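PDB 1WOH: agmatinase from Deinococcus radiodurans, which probably hydrolyses agmatine to putrescine and urea with two manganese ions, as expected of the agmatinase branch of the arginase family. Local coordinates for residues A[25-30]-A[105-110]; A[84-89]-A[98-103]; A[136-141]-A[173-178]; A[144-149]-A[189-194]. All blocks are in the same frame, centred on the assembly; numbering follows the deposited sequence.

Contact 1 (A[25-30]-A[105-110]); sequences GDWQAD and RQVRGR
Gly-25 meets the side chain of Arg-110, a residue just past the end of helix 93-108: Arg-110 NE donates to Gly-25 O over 2.7 Å with 161° at the hydrogen. The oxygen lies in the guanidinium plane and the donor in the carbonyl plane, so the bond is well aimed from both sides. Arg-110 NH1 turns back to its own chain and gives a more bent bond to Gln-106 O at 2.7 Å; held by two oxygens, the guanidinium has its rotation fixed. Trp-27 spreads one face of its indole over the same arginine. Arg-110 CB stands 3.7 Å from the centroid of the Trp-27 six-membered ring, close to the normal, a CH-pi contact, while Arg-110 CD sits nearer the rim, 3.5 Å from Trp-27 NE1. The indole is brought there by a first torsion of 59°, which sets CG between the backbone N and carbonyl carbon. A serine in place of Trp-27 would probably uncover Arg-110 CB and CD and leave Gln-22 O without the indole N-H it receives. At Gln-28 the backbone joins in, CA lying 3.3 Å from Arg-110 O, and Ala-29 N donates to that oxygen at 3.1 Å. Arg-110 thus ties the loop before strand 31-36 to the helix end through backbone and side chain alike, and across this contact its charge is met by a carbonyl dipole rather than a carboxylate.

Contact 2 (A[84-89]-A[98-103]); sequences GDVILP and DRITEA
Val-86 fits closely against one turn of helix 93-108, each methyl having its own partner. With CG1 opposite the backbone N (chi1 179°), that branch reaches the helix backbone, 3.6 Å from Arg-99 O, and meets Ile-100 CG1 at 4.0 Å; the other branch, CG2, lies 3.8 Å from Ala-103 CB. Leu-88 CD2 reaches the same Ile-100 CG1, also at 4.0 Å, so two residues of 84-89 share one side of that branch. Leu-34 and Val-36 of strand 31-36 pack on Val-86 and add to this buried part.

The side of Ile-87 and Arg-99, partly exposed, has fewer close contacts and is polar. Arg-99 runs out extended past Ile-87 and Pro-89, and its NH1 donates to Ile-87 O at 3.0 Å, nearly straight at 163°. The oxygen lies in the guanidinium plane, but the donor stands 48° above the carbonyl plane. Pro-89 CD is 3.9 Å from Arg-99 NH1. Arg-99 NH2 makes a salt bridge with Asp-154 of a third subunit, while Pro-4 of a second subunit packs on the arginine. A leucine in place of Arg-99 would probably leave that aspartate without its mate and Ile-87 O without this donor.

The arrangement is the first half of a beta-alpha-beta crossover: strand 80-85 leads through 86-92 into helix 93-108 and on to parallel strand 114-118 beyond strand 31-36, in the alpha/beta fold of the arginase family.

Contact 3 (A[136-141]-A[173-178]); sequences DLHVVQ and LVHITT
Val-139 O is gripped from the neighbouring strand: Thr-177 N donates to it at 2.8 Å. Ile-176 CA lies 3.3 Å from Val-139 O, and a water adds a weak bond. The same water is held more firmly by Thr-177 OG1 at 2.8 Å and His-175 ND1 at 3.0 Å, with His-138 ND1 a weak fourth partner. Both histidines share a face of the sheet; His-175 CB sits over the His-138 ring, 3.9 Å from its centroid, and His-175 NE2 bonds to Thr-200 on the next strand.

The strands run parallel, 12° apart, joined as a beta-alpha-beta unit through helix 162-169. A beta bulge with Val-174 extra breaks the register after Leu-137, and Val-174 N gives Leu-137 O only a weak bond.

On the helix-facing side, Val-139 CB meets Ile-176 CG1 at 4.1 Å, with Phe-163 packed on both. Gln-141, with CG opposite its backbone N (chi1 164°) and an extended chain, lies side by side with Thr-178, and Thr-178 OG1 donates to Gln-141 OE1 at 2.7 Å from 60° above the amide's carbonyl plane. NE2 of that amide bonds to Leu-146 O and Asp-143 OD2, consistent with a second-shell role behind Asp-143, a manganese ligand in another structure of this protein.

Contact 4 (A[144-149]-A[189-194]); sequences AHLDFT and EAVAAA
Leu-146 and Phe-148 rest on helix 188-196 from the Asp-X-His-X-Asp metal-binding loop of the arginase family, whose ligands Asp-143, His-145 and Asp-147 bind manganese in another structure of this protein. The helix contact is carried by Leu-146 and Phe-148. Leu-146 has CG opposite its backbone N (chi1 -174°), and a second torsion of 63° then brings CD2 alone against the helix. That methyl lies 3.6 Å from Ala-190 O and 3.6 Å from Val-191 CA, with Ala-194 CB at 4.1 Å, so it sits among three residues of one helical turn.

Phe-148 likewise sets CG opposite its backbone N (chi1 -162°), and it presents its ring edge. CE2 points at Ala-193 CB, 3.9 Å away and near the ring plane, while CD2 lies 3.9 Å from Ala-194 CB. His-199 forms an edge-to-face pair with this ring, and Phe-163 and Cys-167 of helix 162-169 pack on it too, so its turn about CB is probably well confined. The small alanines allow this close approach, made without any hydrogen bond across the two segments.

Thr-149 OG1 is bonded to Asp-187 just ahead of the helix segment, while Phe-148 O lies 3.5 Å from Ala-190 CB.

How the contacts relate
From the N terminus, the loop 25-30 waits some 75 residues before contact 1 closes it onto the end of helix 93-108. Contact 2 falls wholly within that span, closing a short loop of its own between the end of strand 80-85 with the residues after it and an earlier turn of the same helix; the two centres are about 14 Å apart. Contacts 3 and 4 come after both, in series with them, but cross each other: 136-141, 144-149, 173-178, then 189-194. Contact 3 pairs two parallel strands, and contact 4 bridges from the loop after the first to the helix after the second. The central sheet links both regions, with contacts 1 and 4 on opposite sides of the chain's centre.

Contact 1 (A[25-30]-A[105-110])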
# COMPACT_ATOMS: atom_id res chain seq x y z
N GLY A 25 20.80 29.42 17.64
CA GLY A 25 20.03 30.59 18.00
C GLY A 25 20.11 30.92 19.48
O GLY A 25 20.81 30.25 20.23
N ASP A 26 19.40 31.96 19.89
CA ASP A 26 19.40 32.37 21.29
C ASP A 26 18.22 31.78 22.04
O ASP A 26 17.19 32.44 22.21
CB ASP A 26 19.38 33.90 21.39
CG ASP A 26 19.33 34.39 22.83
OD1 ASP A 26 20.16 33.94 23.64
OD2 ASP A 26 18.47 35.24 23.14
N TRP A 27 18.36 30.53 22.47
CA TRP A 27 17.30 29.84 23.20
C TRP A 27 17.86 28.85 24.22
O TRP A 27 19.04 28.49 24.18
CB TRP A 27 16.38 29.09 22.24
CG TRP A 27 17.09 28.07 21.40
CD1 TRP A 27 17.74 28.29 20.23
CD2 TRP A 27 17.30 26.69 21.73
NE1 TRP A 27 18.35 27.13 19.79
CE2 TRP A 27 18.09 26.14 20.70
CE3 TRP A 27 16.90 25.87 22.79
CZ2 TRP A 27 18.50 24.79 20.70
CZ3 TRP A 27 17.30 24.53 22.79
CH2 TRP A 27 18.09 24.01 21.75
N GLN A 28 16.99 28.42 25.12
CA GLN A 28 17.35 27.45 26.15
C GLN A 28 16.11 26.63 26.47
O GLN A 28 15.02 27.18 26.62
CB GLN A 28 17.86 28.15 27.41
CG GLN A 28 19.25 28.76 27.28
CD GLN A 28 19.67 29.52 28.53
OE1 GLN A 28 19.68 28.97 29.63
NE2 GLN A 28 20.03 30.79 28.36
N ALA A 29 16.27 25.32 26.57
CA ALA A 29 15.15 24.44 26.89
C ALA A 29 15.67 23.19 27.57
O ALA A 29 16.84 22.83 27.41
CB ALA A 29 14.39 24.08 25.63
N ASP A 30 14.81 22.53 28.33
CA ASP A 30 15.22 21.32 29.02
C ASP A 30 15.52 20.21 28.01
O ASP A 30 16.50 19.48 28.14
CB ASP A 30 14.13 20.85 29.99
CG ASP A 30 13.90 21.84 31.12
OD1 ASP A 30 14.89 22.36 31.67
OD2 ASP A 30 12.72 22.09 31.46
N ARG A 105 26.48 19.82 18.58
CA ARG A 105 27.19 20.58 19.61
C ARG A 105 26.41 21.82 20.01
O ARG A 105 26.30 22.15 21.19
CB ARG A 105 28.58 21.02 19.12
CG ARG A 105 29.65 19.94 19.16
CD ARG A 105 31.00 20.58 19.44
NE ARG A 105 32.10 19.62 19.35
CZ ARG A 105 32.59 19.16 18.20
NH1 ARG A 105 32.07 19.58 17.05
NH2 ARG A 105 33.59 18.29 18.20
N GLN A 106 25.89 22.53 19.01
CA GLN A 106 25.12 23.75 19.26
C GLN A 106 23.84 23.46 20.03
O GLN A 106 23.47 24.21 20.93
CB GLN A 106 24.78 24.44 17.94
CG GLN A 106 26.00 24.82 17.10
CD GLN A 106 25.62 25.52 15.81
OE1 GLN A 106 24.71 25.10 15.11
NE2 GLN A 106 26.34 26.60 15.50
N VAL A 107 23.17 22.37 19.68
CA VAL A 107 21.94 22.00 20.36
C VAL A 107 22.23 21.53 21.79
O VAL A 107 21.52 21.90 22.73
CB VAL A 107 21.19 20.89 19.58
CG1 VAL A 107 20.08 20.28 20.45
CG2 VAL A 107 20.60 21.49 18.32
N ARG A 108 23.28 20.74 21.95
CA ARG A 108 23.65 20.25 23.27
C ARG A 108 23.90 21.40 24.25
O ARG A 108 23.50 21.35 25.41
CB ARG A 108 24.89 19.37 23.17
CG ARG A 108 24.64 17.92 23.52
CD ARG A 108 25.39 17.54 24.78
NE ARG A 108 26.83 17.55 24.57
CZ ARG A 108 27.74 17.41 25.52
NH1 ARG A 108 27.37 17.24 26.79
NH2 ARG A 108 29.03 17.42 25.21
N GLY A 109 24.57 22.45 23.76
CA GLY A 109 24.88 23.58 24.61
C GLY A 109 23.72 24.47 25.00
O GLY A 109 23.89 25.43 25.75
N ARG A 110 22.52 24.16 24.51
CA ARG A 110 21.36 24.98 24.82
C ARG A 110 20.23 24.20 25.47
O ARG A 110 19.13 24.72 25.65
CB ARG A 110 20.86 25.68 23.55
CG ARG A 110 21.86 26.67 22.96
CD ARG A 110 21.42 27.11 21.57
NE ARG A 110 22.27 28.15 20.99
CZ ARG A 110 23.55 28.00 20.68
NH1 ARG A 110 24.17 26.85 20.89
NH2 ARG A 110 24.23 29.02 20.16

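Contact 2 (A[84-89]-A[98-103])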
# COMPACT_ATOMS: atom_id res chain seq x y z
N GLY A 84 14.90 21.80 14.51
CA GLY A 84 14.82 21.47 13.09
C GLY A 84 15.76 20.35 12.70
O GLY A 84 16.11 19.50 13.52
N ASP A 85 16.16 20.34 11.43
CA ASP A 85 17.06 19.31 10.91
C ASP A 85 18.41 19.86 10.49
O ASP A 85 18.53 21.03 10.11
CB ASP A 85 16.48 18.63 9.67
CG ASP A 85 15.24 17.81 9.95
OD1 ASP A 85 14.96 17.50 11.13
OD2 ASP A 85 14.56 17.44 8.97
N VAL A 86 19.42 19.01 10.56
CA VAL A 86 20.75 19.38 10.12
C VAL A 86 20.59 19.56 8.60
O VAL A 86 19.88 18.79 7.95
CB VAL A 86 21.77 18.24 10.39
CG1 VAL A 86 23.16 18.62 9.90
CG2 VAL A 86 21.80 17.92 11.88
N ILE A 87 21.22 20.60 8.04
CA ILE A 87 21.13 20.83 6.60
C ILE A 87 22.18 19.93 5.96
O ILE A 87 23.37 20.19 6.03
CB ILE A 87 21.42 22.29 6.23
CG1 ILE A 87 20.35 23.19 6.85
CG2 ILE A 87 21.42 22.45 4.71
CD1 ILE A 87 20.57 24.66 6.60
N LEU A 88 21.70 18.87 5.33
CA LEU A 88 22.58 17.90 4.71
C LEU A 88 22.80 18.12 3.23
O LEU A 88 21.90 18.57 2.52
CB LEU A 88 22.01 16.49 4.91
CG LEU A 88 21.76 16.08 6.36
CD1 LEU A 88 20.92 14.81 6.39
CD2 LEU A 88 23.10 15.88 7.05
N PRO A 89 24.01 17.80 2.74
CA PRO A 89 24.30 17.96 1.32
C PRO A 89 23.86 16.65 0.69
O PRO A 89 23.36 15.77 1.40
CB PRO A 89 25.82 18.07 1.30
CG PRO A 89 26.21 17.09 2.38
CD PRO A 89 25.22 17.41 3.49
N ASP A 98 30.37 16.38 9.41
CA ASP A 98 30.80 17.61 10.06
C ASP A 98 29.61 18.49 10.41
O ASP A 98 29.58 19.10 11.48
CB ASP A 98 31.80 18.36 9.18
CG ASP A 98 33.11 17.60 9.01
OD1 ASP A 98 33.40 16.71 9.83
OD2 ASP A 98 33.85 17.90 8.05
N ARG A 99 28.63 18.56 9.52
CA ARG A 99 27.46 19.38 9.80
C ARG A 99 26.62 18.82 10.94
O ARG A 99 26.07 19.58 11.74
CB ARG A 99 26.61 19.54 8.54
CG ARG A 99 27.26 20.44 7.52
CD ARG A 99 26.28 20.90 6.48
NE ARG A 99 26.94 21.63 5.40
CZ ARG A 99 26.41 21.79 4.19
NH1 ARG A 99 25.22 21.26 3.92
NH2 ARG A 99 27.07 22.45 3.26
N ILE A 100 26.53 17.50 11.02
CA ILE A 100 25.78 16.84 12.08
C ILE A 100 26.42 17.10 13.44
O ILE A 100 25.74 17.42 14.42
CB ILE A 100 25.70 15.31 11.82
CG1 ILE A 100 24.87 15.06 10.55
CG2 ILE A 100 25.07 14.61 13.01
CD1 ILE A 100 24.98 13.64 10.01
N THR A 101 27.75 16.96 13.50
CA THR A 101 28.47 17.19 14.75
C THR A 101 28.34 18.64 15.21
O THR A 101 28.13 18.91 16.40
CB THR A 101 29.97 16.87 14.60
OG1 THR A 101 30.12 15.49 14.26
CG2 THR A 101 30.71 17.16 15.91
N GLU A 102 28.46 19.58 14.27
CA GLU A 102 28.36 20.99 14.61
C GLU A 102 26.97 21.34 15.13
O GLU A 102 26.84 22.02 16.15
CB GLU A 102 28.70 21.86 13.39
CG GLU A 102 28.55 23.36 13.63
CD GLU A 102 29.40 23.88 14.79
OE1 GLU A 102 29.26 25.07 15.14
OE2 GLU A 102 30.19 23.10 15.35
N ALA A 103 25.94 20.88 14.44
CA ALA A 103 24.58 21.16 14.86
C ALA A 103 24.30 20.52 16.22
O ALA A 103 23.66 21.12 17.08
CB ALA A 103 23.58 20.64 13.83

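Contact 3 (A[136-141]-A[173-178])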
# COMPACT_ATOMS: atom_id res chain seq x y z
N ASP A 136 34.24 9.75 30.84
CA ASP A 136 33.86 8.34 30.89
C ASP A 136 32.49 8.10 30.30
O ASP A 136 31.64 7.46 30.92
CB ASP A 136 33.90 7.84 32.34
CG ASP A 136 35.30 7.88 32.93
OD1 ASP A 136 36.20 7.22 32.37
OD2 ASP A 136 35.49 8.57 33.95
N LEU A 137 32.27 8.62 29.10
CA LEU A 137 31.00 8.47 28.43
C LEU A 137 30.67 7.00 28.19
O LEU A 137 31.50 6.22 27.69
CB LEU A 137 31.02 9.22 27.09
CG LEU A 137 29.80 9.04 26.19
CD1 LEU A 137 28.58 9.63 26.88
CD2 LEU A 137 30.03 9.72 24.83
N HIS A 138 29.44 6.62 28.56
CA HIS A 138 28.95 5.26 28.39
C HIS A 138 27.78 5.32 27.41
O HIS A 138 27.03 6.29 27.39
CB HIS A 138 28.41 4.69 29.70
CG HIS A 138 29.48 4.26 30.66
ND1 HIS A 138 29.53 2.98 31.18
CD2 HIS A 138 30.51 4.94 31.21
CE1 HIS A 138 30.56 2.90 32.01
NE2 HIS A 138 31.17 4.07 32.04
N VAL A 139 27.65 4.30 26.58
CA VAL A 139 26.53 4.24 25.65
C VAL A 139 25.71 3.00 25.94
O VAL A 139 26.27 1.91 26.10
CB VAL A 139 26.97 4.17 24.16
CG1 VAL A 139 25.75 3.88 23.26
CG2 VAL A 139 27.61 5.47 23.74
N VAL A 140 24.40 3.18 26.05
CA VAL A 140 23.48 2.07 26.26
C VAL A 140 22.80 1.98 24.90
O VAL A 140 22.07 2.89 24.50
CB VAL A 140 22.45 2.35 27.37
CG1 VAL A 140 21.37 1.27 27.35
CG2 VAL A 140 23.15 2.33 28.74
N GLN A 141 23.06 0.89 24.21
CA GLN A 141 22.55 0.68 22.86
C GLN A 141 21.52 -0.45 22.72
O GLN A 141 21.81 -1.60 23.06
CB GLN A 141 23.78 0.39 21.96
CG GLN A 141 23.51 -0.23 20.61
CD GLN A 141 24.78 -0.76 19.94
OE1 GLN A 141 25.85 -0.81 20.56
NE2 GLN A 141 24.66 -1.18 18.69
N LEU A 173 34.85 7.90 25.27
CA LEU A 173 33.77 6.92 25.13
C LEU A 173 34.39 5.61 25.61
O LEU A 173 34.97 4.85 24.82
CB LEU A 173 33.33 6.80 23.67
CG LEU A 173 31.91 6.30 23.41
CD1 LEU A 173 31.68 6.21 21.90
CD2 LEU A 173 31.69 4.95 24.06
N VAL A 174 34.26 5.35 26.90
CA VAL A 174 34.89 4.18 27.51
C VAL A 174 34.14 2.87 27.56
O VAL A 174 34.76 1.83 27.80
CB VAL A 174 35.35 4.51 28.94
CG1 VAL A 174 36.33 5.67 28.93
CG2 VAL A 174 34.14 4.85 29.81
N HIS A 175 32.84 2.88 27.35
CA HIS A 175 32.11 1.63 27.44
C HIS A 175 30.77 1.66 26.73
O HIS A 175 30.10 2.68 26.70
CB HIS A 175 31.90 1.28 28.92
CG HIS A 175 31.27 -0.06 29.15
ND1 HIS A 175 29.91 -0.23 29.28
CD2 HIS A 175 31.82 -1.29 29.22
CE1 HIS A 175 29.65 -1.52 29.43
NE2 HIS A 175 30.79 -2.18 29.40
N ILE A 176 30.41 0.53 26.15
CA ILE A 176 29.13 0.38 25.47
C ILE A 176 28.46 -0.89 25.98
O ILE A 176 29.10 -1.92 26.15
CB ILE A 176 29.28 0.24 23.93
CG1 ILE A 176 29.96 1.48 23.35
CG2 ILE A 176 27.90 0.08 23.29
CD1 ILE A 176 30.09 1.44 21.81
N THR A 177 27.16 -0.79 26.22
CA THR A 177 26.39 -1.93 26.66
C THR A 177 25.35 -2.09 25.55
O THR A 177 24.51 -1.22 25.37
CB THR A 177 25.65 -1.65 27.98
OG1 THR A 177 26.61 -1.42 29.02
CG2 THR A 177 24.77 -2.84 28.35
N THR A 178 25.43 -3.19 24.82
CA THR A 178 24.51 -3.45 23.71
C THR A 178 23.52 -4.54 24.08
O THR A 178 23.92 -5.64 24.47
CB THR A 178 25.28 -3.86 22.45
OG1 THR A 178 26.31 -2.90 22.21
CG2 THR A 178 24.35 -3.92 21.25
O HOH W 1 27.29 1.30 29.24

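Contact 4 (A[144-149]-A[189-194])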
# COMPACT_ATOMS: atom_id res chain seq x y z
N ALA A 144 19.50 -4.81 17.25
CA ALA A 144 19.54 -6.21 16.87
C ALA A 144 20.96 -6.49 16.38
O ALA A 144 21.41 -7.63 16.37
CB ALA A 144 18.55 -6.48 15.75
N HIS A 145 21.66 -5.44 15.98
CA HIS A 145 23.02 -5.59 15.45
C HIS A 145 24.07 -4.87 16.30
O HIS A 145 23.78 -3.86 16.94
CB HIS A 145 23.05 -5.08 14.00
CG HIS A 145 21.95 -5.63 13.14
ND1 HIS A 145 20.88 -4.87 12.73
CD2 HIS A 145 21.74 -6.88 12.66
CE1 HIS A 145 20.06 -5.62 12.02
NE2 HIS A 145 20.56 -6.84 11.96
N LEU A 146 25.30 -5.38 16.30
CA LEU A 146 26.36 -4.77 17.09
C LEU A 146 26.82 -3.41 16.55
O LEU A 146 27.07 -2.49 17.33
CB LEU A 146 27.55 -5.72 17.20
CG LEU A 146 28.68 -5.26 18.14
CD1 LEU A 146 28.16 -5.16 19.57
CD2 LEU A 146 29.83 -6.25 18.06
N ASP A 147 26.92 -3.30 15.23
CA ASP A 147 27.35 -2.05 14.58
C ASP A 147 28.68 -1.50 15.11
O ASP A 147 28.83 -0.29 15.37
CB ASP A 147 26.24 -1.00 14.69
CG ASP A 147 24.98 -1.40 13.93
OD1 ASP A 147 25.09 -2.21 12.99
OD2 ASP A 147 23.88 -0.91 14.27
N PHE A 148 29.66 -2.39 15.23
CA PHE A 148 31.00 -2.05 15.69
C PHE A 148 32.00 -2.54 14.64
O PHE A 148 33.16 -2.84 14.95
CB PHE A 148 31.29 -2.74 17.03
CG PHE A 148 32.45 -2.14 17.79
CD1 PHE A 148 32.37 -0.84 18.26
CD2 PHE A 148 33.60 -2.88 18.03
CE1 PHE A 148 33.43 -0.27 18.97
CE2 PHE A 148 34.67 -2.32 18.74
CZ PHE A 148 34.58 -1.01 19.20
N THR A 149 31.56 -2.60 13.39
CA THR A 149 32.41 -3.07 12.30
C THR A 149 33.39 -2.00 11.82
O THR A 149 33.06 -0.82 11.80
CB THR A 149 31.53 -3.55 11.12
OG1 THR A 149 30.88 -4.78 11.50
CG2 THR A 149 32.35 -3.78 9.86
N GLU A 189 35.16 -10.16 13.92
CA GLU A 189 36.19 -9.20 14.30
C GLU A 189 35.56 -8.11 15.15
O GLU A 189 36.15 -7.66 16.13
CB GLU A 189 36.81 -8.58 13.04
CG GLU A 189 38.07 -7.72 13.26
CD GLU A 189 37.80 -6.39 13.95
OE1 GLU A 189 36.73 -5.78 13.70
OE2 GLU A 189 38.67 -5.94 14.73
N ALA A 190 34.35 -7.68 14.78
CA ALA A 190 33.65 -6.64 15.51
C ALA A 190 33.27 -7.12 16.91
O ALA A 190 33.46 -6.40 17.89
CB ALA A 190 32.40 -6.20 14.75
N VAL A 191 32.73 -8.33 17.00
CA VAL A 191 32.34 -8.88 18.30
C VAL A 191 33.55 -9.05 19.21
O VAL A 191 33.52 -8.68 20.38
CB VAL A 191 31.62 -10.24 18.14
CG1 VAL A 191 31.34 -10.86 19.50
CG2 VAL A 191 30.32 -10.05 17.37
N ALA A 192 34.63 -9.62 18.66
CA ALA A 192 35.84 -9.83 19.43
C ALA A 192 36.49 -8.51 19.85
O ALA A 192 37.01 -8.40 20.97
CB ALA A 192 36.83 -10.67 18.62
N ALA A 193 36.47 -7.52 18.97
CA ALA A 193 37.05 -6.22 19.30
C ALA A 193 36.24 -5.57 20.41
O ALA A 193 36.80 -4.98 21.34
CB ALA A 193 37.09 -5.32 18.07
N ALA A 194 34.92 -5.65 20.31
CA ALA A 194 34.07 -5.06 21.33
C ALA A 194 34.32 -5.74 22.68
O ALA A 194 34.43 -5.06 23.70
CB ALA A 194 32.59 -5.19 20.94